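Local atomic coordinates of pectate lyase (Bacillus, PDB entry 3VMV), a protein that probably cleaves polygalacturonate by pectate lyase activity, as a secreted right-handed beta-helix enzyme of polysaccharide lyase family 1. Residues L65-N70 against G96-N101; H136-S141 against S320-I325; A230-V235 against W267-P272. All coordinates share one frame; numbering follows the deposited sequence.

Interaction 1 (L65-N70 against G96-N101); sequences LIDVKN and GIRLSN. With SO4 (sulfate ion), chain B.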
ATOM      1  N   LEU A  65     -13.960   8.855  -7.158  1.00 12.82           N
ATOM      2  CA  LEU A  65     -12.892   8.579  -6.188  1.00 13.05           C
ATOM      3  C   LEU A  65     -12.700   9.839  -5.366  1.00 14.54           C
ATOM      4  O   LEU A  65     -13.256  10.870  -5.715  1.00 13.58           O
ATOM      5  CB  LEU A  65     -11.592   8.162  -6.892  1.00 12.48           C
ATOM      6  CG  LEU A  65     -11.047   9.011  -8.035  1.00 13.59           C
ATOM      7  CD1 LEU A  65     -10.417  10.310  -7.513  1.00 16.95           C
ATOM      8  CD2 LEU A  65     -10.016   8.217  -8.818  1.00 16.52           C
ATOM      9  N   ILE A  66     -11.983   9.732  -4.246  1.00 12.02           N
ATOM     10  CA  ILE A  66     -11.650  10.887  -3.420  1.00 12.59           C
ATOM     11  C   ILE A  66     -10.311  11.384  -3.933  1.00 13.43           C
ATOM     12  O   ILE A  66      -9.295  10.691  -3.832  1.00 14.43           O
ATOM     13  CB  ILE A  66     -11.545  10.460  -1.937  1.00 13.74           C
ATOM     14  CG1 ILE A  66     -12.896   9.908  -1.453  1.00 14.31           C
ATOM     15  CG2 ILE A  66     -11.101  11.655  -1.082  1.00 17.98           C
ATOM     16  CD1 ILE A  66     -14.054  10.904  -1.535  1.00 15.14           C
ATOM     17  N   ASP A  67     -10.329  12.561  -4.538  1.00 14.21           N
ATOM     18  CA  ASP A  67      -9.237  13.084  -5.348  1.00 14.48           C
ATOM     19  C   ASP A  67      -8.367  13.995  -4.483  1.00 14.42           C
ATOM     20  O   ASP A  67      -8.622  15.205  -4.354  1.00 16.50           O
ATOM     21  CB  ASP A  67      -9.885  13.858  -6.515  1.00 14.63           C
ATOM     22  CG  ASP A  67      -9.047  13.933  -7.806  1.00 23.91           C
ATOM     23  OD1 ASP A  67      -8.002  13.321  -7.932  1.00 24.49           O
ATOM     24  OD2 ASP A  67      -9.494  14.668  -8.719  1.00 33.50           O
ATOM     25  N   VAL A  68      -7.297  13.421  -3.938  1.00 14.08           N
ATOM     26  CA  VAL A  68      -6.268  14.204  -3.214  1.00 11.24           C
ATOM     27  C   VAL A  68      -5.293  14.770  -4.231  1.00 12.09           C
ATOM     28  O   VAL A  68      -4.236  14.205  -4.519  1.00 12.98           O
ATOM     29  CB  VAL A  68      -5.579  13.381  -2.101  1.00 13.05           C
ATOM     30  CG1 VAL A  68      -4.615  14.286  -1.307  1.00 15.35           C
ATOM     31  CG2 VAL A  68      -6.633  12.760  -1.188  1.00 16.11           C
ATOM     32  N   LYS A  69      -5.714  15.884  -4.842  1.00 12.52           N
ATOM     33  CA  LYS A  69      -5.063  16.489  -5.985  1.00 16.18           C
ATOM     34  C   LYS A  69      -5.351  17.965  -5.878  1.00 16.25           C
ATOM     35  O   LYS A  69      -6.437  18.374  -5.467  1.00 16.02           O
ATOM     36  CB  LYS A  69      -5.685  15.961  -7.290  1.00 17.60           C
ATOM     37  CG  LYS A  69      -4.946  16.420  -8.532  1.00 18.39           C
ATOM     38  CD  LYS A  69      -5.701  16.018  -9.804  1.00 21.86           C
ATOM     39  CE  LYS A  69      -5.607  14.499 -10.018  1.00 23.34           C
ATOM     40  NZ  LYS A  69      -6.016  14.175 -11.410  1.00 22.97           N
ATOM     41  N   ASN A  70      -4.374  18.760  -6.275  1.00 14.40           N
ATOM     42  CA  ASN A  70      -4.561  20.187  -6.310  1.00 15.76           C
ATOM     43  C   ASN A  70      -5.706  20.513  -7.254  1.00 19.68           C
ATOM     44  O   ASN A  70      -5.870  19.871  -8.289  1.00 21.25           O
ATOM     45  CB  ASN A  70      -3.271  20.830  -6.839  1.00 19.64           C
ATOM     46  CG  ASN A  70      -3.274  22.342  -6.657  1.00 18.15           C
ATOM     47  OD1 ASN A  70      -3.950  23.062  -7.376  1.00 21.28           O
ATOM     48  ND2 ASN A  70      -2.523  22.810  -5.679  1.00 21.96           N
ATOM     49  N   GLY A  96     -12.554   4.689  -3.463  1.00 11.26           N
ATOM     50  CA  GLY A  96     -11.173   4.759  -3.034  1.00 11.80           C
ATOM     51  C   GLY A  96     -10.594   6.146  -3.071  1.00 13.30           C
ATOM     52  O   GLY A  96     -11.239   7.124  -3.470  1.00 13.36           O
ATOM     53  N   ILE A  97      -9.376   6.238  -2.559  1.00 10.14           N
ATOM     54  CA  ILE A  97      -8.631   7.496  -2.514  1.00 10.61           C
ATOM     55  C   ILE A  97      -7.511   7.503  -3.525  1.00 11.67           C
ATOM     56  O   ILE A  97      -6.828   6.497  -3.692  1.00 11.24           O
ATOM     57  CB  ILE A  97      -7.996   7.654  -1.104  1.00 11.11           C
ATOM     58  CG1 ILE A  97      -9.115   7.711  -0.061  1.00 11.35           C
ATOM     59  CG2 ILE A  97      -7.160   8.945  -1.050  1.00 14.94           C
ATOM     60  CD1 ILE A  97      -8.596   7.641   1.436  1.00 12.84           C
ATOM     61  N   ARG A  98      -7.312   8.629  -4.215  1.00 11.20           N
ATOM     62  CA  ARG A  98      -6.183   8.777  -5.118  1.00 10.38           C
ATOM     63  C   ARG A  98      -5.323   9.930  -4.664  1.00 11.15           C
ATOM     64  O   ARG A  98      -5.818  11.035  -4.470  1.00 13.10           O
ATOM     65  CB  ARG A  98      -6.595   8.962  -6.586  1.00 11.36           C
ATOM     66  CG  ARG A  98      -5.398   9.074  -7.537  1.00 13.99           C
ATOM     67  CD  ARG A  98      -5.857   9.112  -8.999  1.00 13.44           C
ATOM     68  NE  ARG A  98      -6.647  10.315  -9.235  1.00 16.03           N
ATOM     69  CZ  ARG A  98      -7.388  10.524 -10.337  1.00 15.28           C
ATOM     70  NH1 ARG A  98      -8.041  11.669 -10.467  1.00 17.84           N
ATOM     71  NH2 ARG A  98      -7.483   9.591 -11.278  1.00 13.25           N
ATOM     72  N   LEU A  99      -4.031   9.678  -4.537  1.00 10.59           N
ATOM     73  CA  LEU A  99      -3.087  10.757  -4.247  1.00 11.31           C
ATOM     74  C   LEU A  99      -2.338  11.109  -5.503  1.00 11.61           C
ATOM     75  O   LEU A  99      -1.642  10.245  -6.066  1.00 11.04           O
ATOM     76  CB  LEU A  99      -2.111  10.322  -3.151  1.00 13.30           C
ATOM     77  CG  LEU A  99      -2.656   9.774  -1.814  1.00 19.68           C
ATOM     78  CD1 LEU A  99      -1.453   9.585  -0.839  1.00 17.90           C
ATOM     79  CD2 LEU A  99      -3.745  10.568  -1.187  1.00 19.59           C
ATOM     80  N   SER A 100      -2.415  12.354  -5.949  1.00 11.43           N
ATOM     81  CA  SER A 100      -1.774  12.754  -7.202  1.00 13.66           C
ATOM     82  C   SER A 100      -0.899  13.987  -6.947  1.00 14.25           C
ATOM     83  O   SER A 100      -1.393  15.024  -6.496  1.00 14.13           O
ATOM     84  CB  SER A 100      -2.860  13.050  -8.243  1.00 17.00           C
ATOM     85  OG  SER A 100      -2.315  13.711  -9.369  1.00 19.33           O
ATOM     86  N   ASN A 101       0.393  13.840  -7.199  1.00 14.73           N
ATOM     87  CA  ASN A 101       1.392  14.858  -6.846  1.00 12.66           C
ATOM     88  C   ASN A 101       1.151  15.402  -5.436  1.00 13.12           C
ATOM     89  O   ASN A 101       1.113  16.598  -5.177  1.00 14.93           O
ATOM     90  CB  ASN A 101       1.454  15.978  -7.890  1.00 14.94           C
ATOM     91  CG  ASN A 101       2.803  16.697  -7.890  1.00 14.01           C
ATOM     92  OD1 ASN A 101       3.755  16.288  -7.242  1.00 19.22           O
ATOM     93  ND2 ASN A 101       2.873  17.810  -8.666  1.00 21.16           N
TER
HETATM   94  S   SO4 B 401     -10.109  10.649 -13.601  1.00 28.43           S
HETATM   95  O1  SO4 B 401     -11.309  10.210 -12.903  1.00 36.13           O
HETATM   96  O2  SO4 B 401      -9.625  11.900 -13.060  1.00 19.63           O
HETATM   97  O3  SO4 B 401      -9.084   9.616 -13.473  1.00 29.24           O
HETATM   98  O4  SO4 B 401     -10.417  10.880 -15.003  1.00 35.25           O
HETATM   99  O   HOH W   1      -5.697  12.393  -7.186  1.00 21.96           O
HETATM  100  O   HOH W   2      -1.950  17.665  -7.163  1.00 17.31           O
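Asp67 and Arg98 lie side by side on adjacent parallel strands of the beta-helix, where strand 66-68 pairs with strand 97-100, one coil onto the next. The short strand axes approach to 4.9 Å with 20° between their directions. Asp67 and Arg98 form a parallel beta bridge: N of Arg98 donates to O of Ile66, and N of Val68 to O of Arg98. Their side chains form a salt bridge, NH1 of Arg98 donating to OD1 of Asp67 over 3.0 Å. The carboxylate and guanidinium planes are 58° apart. OD1 of Asp67 lies close to the guanidinium plane, whereas NH1 of Arg98 comes from above the carboxylate plane. With CG of Arg98 anti to the backbone N (chi1 -178°), the bend at chi3 leans the guanidinium toward segment 65-70, where CD2 of Leu65 rests over one face, 3.8 Å from NH2 of Arg98 and offset toward the rim. At the guanidinium edge, NH1 and NH2 donate to O2 and O3 of a sulfate ion, probably from the crystallisation liquor; Glu119 also forms a salt bridge to NH2. Lys69 runs along Ser100, with CE 3.4 Å from OG of Ser100, a hydroxyl hydrogen-bonded to Asp127. NZ of Lys69 comes to 3.4 Å from NH1 of Arg98, two donors with no bond between them, near the Asp67 carboxylate and the sulfate.

On the other face of the pair, Ile66, Val68, Ile97 and Leu99 are buried. Val68 and Leu99 point the same way, and the 3.5 Å between CB of Val68 and CD2 of Leu99 is tighter than usual for carbons. Ile31 and Ile35 of helix 28-40 touch Ile66 and Val68. A water bridges the polar face: it donates to OD1 of Asp67 and accepts from NE of Arg98 at 3.1 Å.

Interaction 2 (H136-S141 against S320-I325); sequences HNEFYS and SGVGVI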
ATOM      1  N   HIS A 136      -2.310   1.429   9.650  1.00  8.67           N
ATOM      2  CA  HIS A 136      -3.423   0.999  10.493  1.00  9.58           C
ATOM      3  C   HIS A 136      -4.780   1.066   9.804  1.00  9.73           C
ATOM      4  O   HIS A 136      -5.779   1.406  10.407  1.00 10.48           O
ATOM      5  CB  HIS A 136      -3.436   1.751  11.843  1.00 10.56           C
ATOM      6  CG  HIS A 136      -2.533   1.144  12.874  1.00 10.19           C
ATOM      7  ND1 HIS A 136      -1.292   1.665  13.172  1.00 10.66           N
ATOM      8  CD2 HIS A 136      -2.673   0.034  13.644  1.00 11.92           C
ATOM      9  CE1 HIS A 136      -0.738   0.943  14.139  1.00 12.88           C
ATOM     10  NE2 HIS A 136      -1.544  -0.066  14.427  1.00 13.70           N
ATOM     11  N   ASN A 137      -4.781   0.683   8.527  1.00  9.80           N
ATOM     12  CA  ASN A 137      -6.009   0.592   7.756  1.00  9.80           C
ATOM     13  C   ASN A 137      -6.382  -0.861   7.470  1.00 10.13           C
ATOM     14  O   ASN A 137      -5.612  -1.783   7.760  1.00 10.25           O
ATOM     15  CB  ASN A 137      -5.825   1.302   6.438  1.00  9.83           C
ATOM     16  CG  ASN A 137      -5.259   2.712   6.600  1.00 10.07           C
ATOM     17  OD1 ASN A 137      -4.117   3.017   6.114  1.00 13.11           O
ATOM     18  ND2 ASN A 137      -6.011   3.574   7.203  1.00  6.84           N
ATOM     19  N   GLU A 138      -7.546  -1.045   6.844  1.00 11.18           N
ATOM     20  CA  GLU A 138      -7.959  -2.368   6.384  1.00 10.73           C
ATOM     21  C   GLU A 138      -8.475  -2.203   4.979  1.00  9.68           C
ATOM     22  O   GLU A 138      -9.256  -1.308   4.710  1.00 10.59           O
ATOM     23  CB  GLU A 138      -9.024  -2.992   7.293  1.00 11.05           C
ATOM     24  CG  GLU A 138      -8.449  -3.204   8.689  1.00 12.06           C
ATOM     25  CD  GLU A 138      -9.336  -3.959   9.653  1.00 16.54           C
ATOM     26  OE1 GLU A 138     -10.275  -4.684   9.237  1.00 20.34           O
ATOM     27  OE2 GLU A 138      -9.082  -3.869  10.879  1.00 14.15           O
ATOM     28  N   PHE A 139      -8.044  -3.114   4.113  1.00  8.97           N
ATOM     29  CA  PHE A 139      -8.372  -3.066   2.691  1.00  9.82           C
ATOM     30  C   PHE A 139      -8.843  -4.424   2.275  1.00 11.12           C
ATOM     31  O   PHE A 139      -8.174  -5.425   2.589  1.00 10.56           O
ATOM     32  CB  PHE A 139      -7.138  -2.713   1.859  1.00  9.16           C
ATOM     33  CG  PHE A 139      -6.405  -1.468   2.335  1.00  9.59           C
ATOM     34  CD1 PHE A 139      -6.997  -0.217   2.229  1.00  9.34           C
ATOM     35  CD2 PHE A 139      -5.116  -1.563   2.838  1.00 10.21           C
ATOM     36  CE1 PHE A 139      -6.347   0.946   2.660  1.00 11.06           C
ATOM     37  CE2 PHE A 139      -4.434  -0.405   3.252  1.00 10.19           C
ATOM     38  CZ  PHE A 139      -5.040   0.849   3.170  1.00  9.25           C
ATOM     39  N   TYR A 140      -9.943  -4.516   1.529  1.00 10.03           N
ATOM     40  CA  TYR A 140     -10.429  -5.847   1.162  1.00  9.57           C
ATOM     41  C   TYR A 140     -11.438  -5.751   0.023  1.00 10.23           C
ATOM     42  O   TYR A 140     -11.958  -4.661  -0.241  1.00 11.07           O
ATOM     43  CB  TYR A 140     -11.027  -6.576   2.378  1.00 11.10           C
ATOM     44  CG  TYR A 140     -12.084  -5.845   3.163  1.00 11.42           C
ATOM     45  CD1 TYR A 140     -13.449  -6.063   2.913  1.00 12.01           C
ATOM     46  CD2 TYR A 140     -11.727  -4.962   4.177  1.00 14.30           C
ATOM     47  CE1 TYR A 140     -14.412  -5.448   3.669  1.00 13.97           C
ATOM     48  CE2 TYR A 140     -12.709  -4.311   4.937  1.00 15.48           C
ATOM     49  CZ  TYR A 140     -14.041  -4.575   4.668  1.00 12.91           C
ATOM     50  OH  TYR A 140     -15.067  -3.949   5.362  1.00 20.38           O
ATOM     51  N   SER A 141     -11.720  -6.876  -0.621  1.00  9.89           N
ATOM     52  CA  SER A 141     -12.870  -6.943  -1.541  1.00 10.61           C
ATOM     53  C   SER A 141     -13.443  -8.348  -1.429  1.00 13.41           C
ATOM     54  O   SER A 141     -13.983  -8.667  -0.365  1.00 14.34           O
ATOM     55  CB  SER A 141     -12.534  -6.494  -2.980  1.00 10.63           C
ATOM     56  OG  SER A 141     -11.658  -7.369  -3.652  1.00 11.35           O
ATOM     57  N   SER A 320      -2.525  -4.884  14.101  1.00 12.26           N
ATOM     58  CA  SER A 320      -2.806  -4.359  12.759  1.00  9.11           C
ATOM     59  C   SER A 320      -4.276  -3.955  12.598  1.00 10.36           C
ATOM     60  O   SER A 320      -5.147  -4.405  13.321  1.00 13.95           O
ATOM     61  CB  SER A 320      -2.349  -5.347  11.672  1.00 10.99           C
ATOM     62  OG  SER A 320      -3.118  -6.538  11.708  1.00 13.33           O
ATOM     63  N   GLY A 321      -4.523  -3.115  11.601  1.00 10.84           N
ATOM     64  CA  GLY A 321      -5.879  -2.736  11.241  1.00 10.15           C
ATOM     65  C   GLY A 321      -6.468  -1.587  12.043  1.00 11.00           C
ATOM     66  O   GLY A 321      -5.749  -0.828  12.728  1.00 13.10           O
ATOM     67  N   VAL A 322      -7.789  -1.432  11.906  1.00 11.21           N
ATOM     68  CA  VAL A 322      -8.495  -0.273  12.457  1.00 10.47           C
ATOM     69  C   VAL A 322      -8.903  -0.473  13.904  1.00 11.40           C
ATOM     70  O   VAL A 322      -8.953  -1.614  14.399  1.00 13.19           O
ATOM     71  CB  VAL A 322      -9.736   0.090  11.599  1.00 12.75           C
ATOM     72  CG1 VAL A 322      -9.299   0.449  10.185  1.00 12.77           C
ATOM     73  CG2 VAL A 322     -10.778  -1.059  11.598  1.00 15.92           C
ATOM     74  N   GLY A 323      -9.258   0.638  14.552  1.00 12.94           N
ATOM     75  CA  GLY A 323      -9.699   0.620  15.938  1.00 13.19           C
ATOM     76  C   GLY A 323      -8.578   0.415  16.944  1.00 13.88           C
ATOM     77  O   GLY A 323      -8.865   0.101  18.109  1.00 17.84           O
ATOM     78  N   VAL A 324      -7.324   0.554  16.519  1.00 14.46           N
ATOM     79  CA  VAL A 324      -6.166   0.332  17.399  1.00 14.75           C
ATOM     80  C   VAL A 324      -5.543   1.663  17.831  1.00 20.49           C
ATOM     81  O   VAL A 324      -5.308   1.882  19.029  1.00 22.49           O
ATOM     82  CB  VAL A 324      -5.106  -0.547  16.700  1.00 15.55           C
ATOM     83  CG1 VAL A 324      -3.943  -0.808  17.652  1.00 18.16           C
ATOM     84  CG2 VAL A 324      -5.747  -1.878  16.280  1.00 16.23           C
ATOM     85  N   ILE A 325      -5.290   2.542  16.864  1.00 19.99           N
ATOM     86  CA  ILE A 325      -4.552   3.790  17.105  1.00 22.30           C
ATOM     87  C   ILE A 325      -5.423   5.004  17.417  1.00 30.52           C
ATOM     88  O   ILE A 325      -4.911   6.007  17.915  1.00 31.59           O
ATOM     89  CB  ILE A 325      -3.613   4.164  15.917  1.00 45.34           C
ATOM     90  CG1 ILE A 325      -4.400   4.407  14.627  1.00 40.98           C
ATOM     91  CG2 ILE A 325      -2.576   3.102  15.696  1.00 47.97           C
ATOM     92  CD1 ILE A 325      -4.829   5.844  14.446  1.00 45.18           C
TER
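Glu138 reaches from strand 138-140 to the backbone N-H of Val322 in the C-terminal segment 320-325. From CB, the chain leaves with CG anti to the carbonyl carbon (chi1 -63°) and stays extended, which carries the carboxylate to the backbone at Gly321 and Val322. CG passes 3.7 Å from CA of Gly321; CD then meets CG2 of Val322 at 3.8 Å. At the tip, OE2 accepts the N-H of Val322 over 2.9 Å with a fairly straight angle of 162°, met on its anti side and 23° out of the carboxylate plane. A side chain on Gly321 would clash with OE2, and the residue's backbone angles also call for glycine. Replacing Glu138 by alanine removes the carboxylate, and the N-H of Val322 would probably be left without this acceptor. Beside this bond, O of Gly321 lies at the edge of the His136 ring, 3.3 Å from CD2 of His136; Trp169 stacks on the same ring. Between these two segments the one hydrogen bond is from main chain to carboxylate, and N of Gly323 adds another tie, to Asn109; the Glu138 carboxylate thus recognises main chain rather than a particular side chain.

Interaction 3 (A230-V235 against W267-P272); sequences AINSRV and WFYGSP. With SO4 (sulfate ion), chain C.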
ATOM      1  N   ALA A 230       3.213 -14.391  -3.976  1.00 11.57           N
ATOM      2  CA  ALA A 230       3.244 -13.188  -3.155  1.00 11.01           C
ATOM      3  C   ALA A 230       4.151 -12.117  -3.723  1.00 10.66           C
ATOM      4  O   ALA A 230       3.739 -11.363  -4.609  1.00 10.50           O
ATOM      5  CB  ALA A 230       3.659 -13.551  -1.693  1.00 11.31           C
ATOM      6  N   ILE A 231       5.391 -12.048  -3.278  1.00  9.95           N
ATOM      7  CA  ILE A 231       6.303 -10.972  -3.761  1.00  9.22           C
ATOM      8  C   ILE A 231       6.846 -11.279  -5.160  1.00 10.08           C
ATOM      9  O   ILE A 231       7.469 -12.325  -5.370  1.00 12.33           O
ATOM     10  CB  ILE A 231       7.481 -10.856  -2.800  1.00  9.06           C
ATOM     11  CG1 ILE A 231       7.002 -10.599  -1.374  1.00 10.17           C
ATOM     12  CG2 ILE A 231       8.438  -9.720  -3.259  1.00  9.57           C
ATOM     13  CD1 ILE A 231       8.098 -10.799  -0.334  1.00 11.15           C
ATOM     14  N   ASN A 232       6.570 -10.384  -6.126  1.00 10.56           N
ATOM     15  CA  ASN A 232       6.970 -10.608  -7.494  1.00  9.60           C
ATOM     16  C   ASN A 232       7.915  -9.487  -7.859  1.00 10.96           C
ATOM     17  O   ASN A 232       7.481  -8.372  -8.041  1.00 13.45           O
ATOM     18  CB  ASN A 232       5.738 -10.592  -8.392  1.00 10.42           C
ATOM     19  CG  ASN A 232       6.071 -10.934  -9.847  1.00 10.14           C
ATOM     20  OD1 ASN A 232       7.218 -11.234 -10.189  1.00 12.02           O
ATOM     21  ND2 ASN A 232       5.035 -10.936 -10.717  1.00 12.15           N
ATOM     22  N   SER A 233       9.211  -9.809  -7.960  1.00 10.25           N
ATOM     23  CA  SER A 233      10.225  -8.805  -8.201  1.00  9.78           C
ATOM     24  C   SER A 233      10.675  -8.843  -9.650  1.00  9.89           C
ATOM     25  O   SER A 233      11.209  -9.870 -10.113  1.00 12.58           O
ATOM     26  CB  SER A 233      11.414  -9.066  -7.254  1.00 11.68           C
ATOM     27  OG  SER A 233      12.382  -8.030  -7.335  1.00 11.38           O
ATOM     28  N   ARG A 234      10.469  -7.714 -10.349  1.00 10.47           N
ATOM     29  CA  ARG A 234      10.600  -7.638 -11.802  1.00 12.12           C
ATOM     30  C   ARG A 234      11.514  -6.508 -12.228  1.00 10.97           C
ATOM     31  O   ARG A 234      11.597  -5.485 -11.540  1.00 11.92           O
ATOM     32  CB  ARG A 234       9.194  -7.397 -12.418  1.00 11.93           C
ATOM     33  CG  ARG A 234       8.312  -8.656 -12.334  1.00 15.46           C
ATOM     34  CD  ARG A 234       6.828  -8.359 -12.327  1.00 17.98           C
ATOM     35  NE  ARG A 234       6.342  -8.061 -13.673  1.00 15.68           N
ATOM     36  CZ  ARG A 234       5.120  -8.362 -14.081  1.00 15.11           C
ATOM     37  NH1 ARG A 234       4.770  -8.050 -15.322  1.00 13.30           N
ATOM     38  NH2 ARG A 234       4.253  -8.993 -13.264  1.00 14.85           N
ATOM     39  N   VAL A 235      12.128  -6.671 -13.406  1.00 11.85           N
ATOM     40  CA  VAL A 235      12.914  -5.611 -14.091  1.00 13.88           C
ATOM     41  C   VAL A 235      13.776  -4.797 -13.147  1.00 13.12           C
ATOM     42  O   VAL A 235      13.689  -3.566 -13.052  1.00 14.60           O
ATOM     43  CB  VAL A 235      12.090  -4.661 -15.032  1.00 14.81           C
ATOM     44  CG1 VAL A 235      11.731  -5.396 -16.317  1.00 21.27           C
ATOM     45  CG2 VAL A 235      10.855  -4.099 -14.378  1.00 12.81           C
ATOM     46  N   TRP A 267      10.119 -14.298  -9.581  1.00 12.64           N
ATOM     47  CA  TRP A 267       9.813 -13.504 -10.764  1.00 12.14           C
ATOM     48  C   TRP A 267       8.737 -14.281 -11.502  1.00 10.85           C
ATOM     49  O   TRP A 267       8.983 -15.428 -11.882  1.00 12.96           O
ATOM     50  CB  TRP A 267      11.076 -13.380 -11.635  1.00 12.23           C
ATOM     51  CG  TRP A 267      10.783 -12.747 -12.984  1.00 12.97           C
ATOM     52  CD1 TRP A 267       9.812 -11.809 -13.241  1.00 17.13           C
ATOM     53  CD2 TRP A 267      11.455 -12.983 -14.230  1.00 13.14           C
ATOM     54  NE1 TRP A 267       9.836 -11.466 -14.565  1.00 15.53           N
ATOM     55  CE2 TRP A 267      10.838 -12.158 -15.193  1.00 13.44           C
ATOM     56  CE3 TRP A 267      12.506 -13.810 -14.627  1.00 15.22           C
ATOM     57  CZ2 TRP A 267      11.232 -12.152 -16.530  1.00 15.75           C
ATOM     58  CZ3 TRP A 267      12.903 -13.796 -15.948  1.00 16.98           C
ATOM     59  CH2 TRP A 267      12.268 -12.962 -16.883  1.00 16.84           C
ATOM     60  N   PHE A 268       7.574 -13.646 -11.679  1.00 12.85           N
ATOM     61  CA  PHE A 268       6.389 -14.316 -12.226  1.00 12.67           C
ATOM     62  C   PHE A 268       5.682 -13.465 -13.276  1.00 12.70           C
ATOM     63  O   PHE A 268       5.731 -12.230 -13.240  1.00 13.66           O
ATOM     64  CB  PHE A 268       5.392 -14.591 -11.095  1.00 15.21           C
ATOM     65  CG  PHE A 268       6.013 -15.225  -9.881  1.00 13.42           C
ATOM     66  CD1 PHE A 268       6.487 -16.536  -9.937  1.00 13.08           C
ATOM     67  CD2 PHE A 268       6.132 -14.519  -8.706  1.00 13.82           C
ATOM     68  CE1 PHE A 268       7.041 -17.119  -8.787  1.00 13.70           C
ATOM     69  CE2 PHE A 268       6.694 -15.110  -7.564  1.00 13.75           C
ATOM     70  CZ  PHE A 268       7.150 -16.389  -7.618  1.00 14.63           C
ATOM     71  N   TYR A 269       5.031 -14.165 -14.210  1.00 13.87           N
ATOM     72  CA  TYR A 269       3.944 -13.618 -15.068  1.00 13.67           C
ATOM     73  C   TYR A 269       4.397 -12.784 -16.261  1.00 17.06           C
ATOM     74  O   TYR A 269       3.807 -12.879 -17.333  1.00 19.96           O
ATOM     75  CB  TYR A 269       2.933 -12.747 -14.293  1.00 15.26           C
ATOM     76  CG  TYR A 269       2.349 -13.378 -13.038  1.00 15.56           C
ATOM     77  CD1 TYR A 269       1.930 -14.697 -13.012  1.00 16.02           C
ATOM     78  CD2 TYR A 269       2.210 -12.618 -11.897  1.00 14.11           C
ATOM     79  CE1 TYR A 269       1.388 -15.252 -11.847  1.00 16.93           C
ATOM     80  CE2 TYR A 269       1.690 -13.154 -10.723  1.00 16.71           C
ATOM     81  CZ  TYR A 269       1.272 -14.464 -10.708  1.00 15.70           C
ATOM     82  OH  TYR A 269       0.717 -14.986  -9.549  1.00 14.45           O
ATOM     83  N   GLY A 270       5.394 -11.935 -16.087  1.00 15.45           N
ATOM     84  CA  GLY A 270       5.753 -11.035 -17.167  1.00 17.14           C
ATOM     85  C   GLY A 270       6.866 -10.060 -16.847  1.00 17.88           C
ATOM     86  O   GLY A 270       7.552 -10.211 -15.836  1.00 15.57           O
ATOM     87  N   SER A 271       7.008  -9.041 -17.710  1.00 16.77           N
ATOM     88  CA  SER A 271       8.198  -8.150 -17.805  1.00 16.19           C
ATOM     89  C   SER A 271       9.372  -8.886 -18.469  1.00 16.94           C
ATOM     90  O   SER A 271       9.438 -10.106 -18.457  1.00 17.26           O
ATOM     91  CB  SER A 271       8.631  -7.568 -16.444  1.00 15.09           C
ATOM     92  OG  SER A 271       7.616  -6.768 -15.836  1.00 14.05           O
ATOM     93  N   PRO A 272      10.287  -8.121 -19.063  1.00 15.00           N
ATOM     94  CA  PRO A 272      11.301  -8.800 -19.872  1.00 16.69           C
ATOM     95  C   PRO A 272      12.437  -9.411 -19.068  1.00 16.06           C
ATOM     96  O   PRO A 272      13.163 -10.257 -19.609  1.00 17.82           O
ATOM     97  CB  PRO A 272      11.819  -7.697 -20.807  1.00 20.00           C
ATOM     98  CG  PRO A 272      11.350  -6.410 -20.233  1.00 21.97           C
ATOM     99  CD  PRO A 272      10.117  -6.701 -19.407  1.00 16.58           C
TER
HETATM  100  S   SO4 C 402       0.897  -8.731 -14.870  1.00 29.14           S
HETATM  101  O1  SO4 C 402       1.936  -8.087 -15.710  1.00 32.29           O
HETATM  102  O2  SO4 C 402       0.074  -7.686 -14.255  1.00 30.11           O
HETATM  103  O3  SO4 C 402       0.082  -9.614 -15.704  1.00 39.49           O
HETATM  104  O4  SO4 C 402       1.519  -9.511 -13.784  1.00 20.97           O
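The guanidinium of Arg234 has Gly270 and the carbonyl of Phe268 over one face, while Ser271 and a sulfate ion, probably from the crystallisation liquor, lie at its edge. The Tyr269 ring carries CB of Phe268 over the centre of one face. Side-on, NE and NH1 of Arg234 both grip OG of Ser271, at 2.8 Å from NE and 3.2 Å from NH1, with the oxygen in the guanidinium plane; Asp185 also bonds this hydroxyl. NH1 and NH2 turn to sulfate O1 and O4, the latter 2.8 Å from NH2. The Trp267 ring plane stands 60° from the guanidinium, bringing CD1 within 3.6 Å of CG of Arg234, and NE1 of Trp267 donates to O of Gly270. Asn232 pairs its amide with the backbone of Phe268: OD1 accepts from N and ND2 donates to O, each over 2.9 Å, and both donors sit 44° above the carbonyl planes, off the lone pairs. ND2 of Asn232 also lies 3.5 Å from CD2 of Tyr269, amide and ring planes 80° apart. Strand 231-234 thus holds the loop that continues from its parallel neighbour 265-266, as loops leave the stacked strands of a parallel beta-helix; the sulfate marks where Arg234 can take an anion.

All three contacts belong to the parallel beta-helix, and each involves a strand of its curled sheets. Interaction 1 joins strands 66-68 and 97-103 near the end where helix 28-40 lies; interaction 3 joins strand 231-234 to a loop further along the coil, the centres of interactions 1 and 3 being 28 Å apart. Interaction 1 closes before the other two open; interaction 2 opens at 136-141 and closes at 320-325, with interaction 3 nested inside. The centres of 2 and 3, also 28 Å apart, lie on opposite sides of the chain's centre. Interactions 1 and 2 have centres 20 Å apart without touching. Thus successive coils are fastened locally, while interaction 2 ties the tail after helix 309-319 back to strand 138-140, 179 residues earlier.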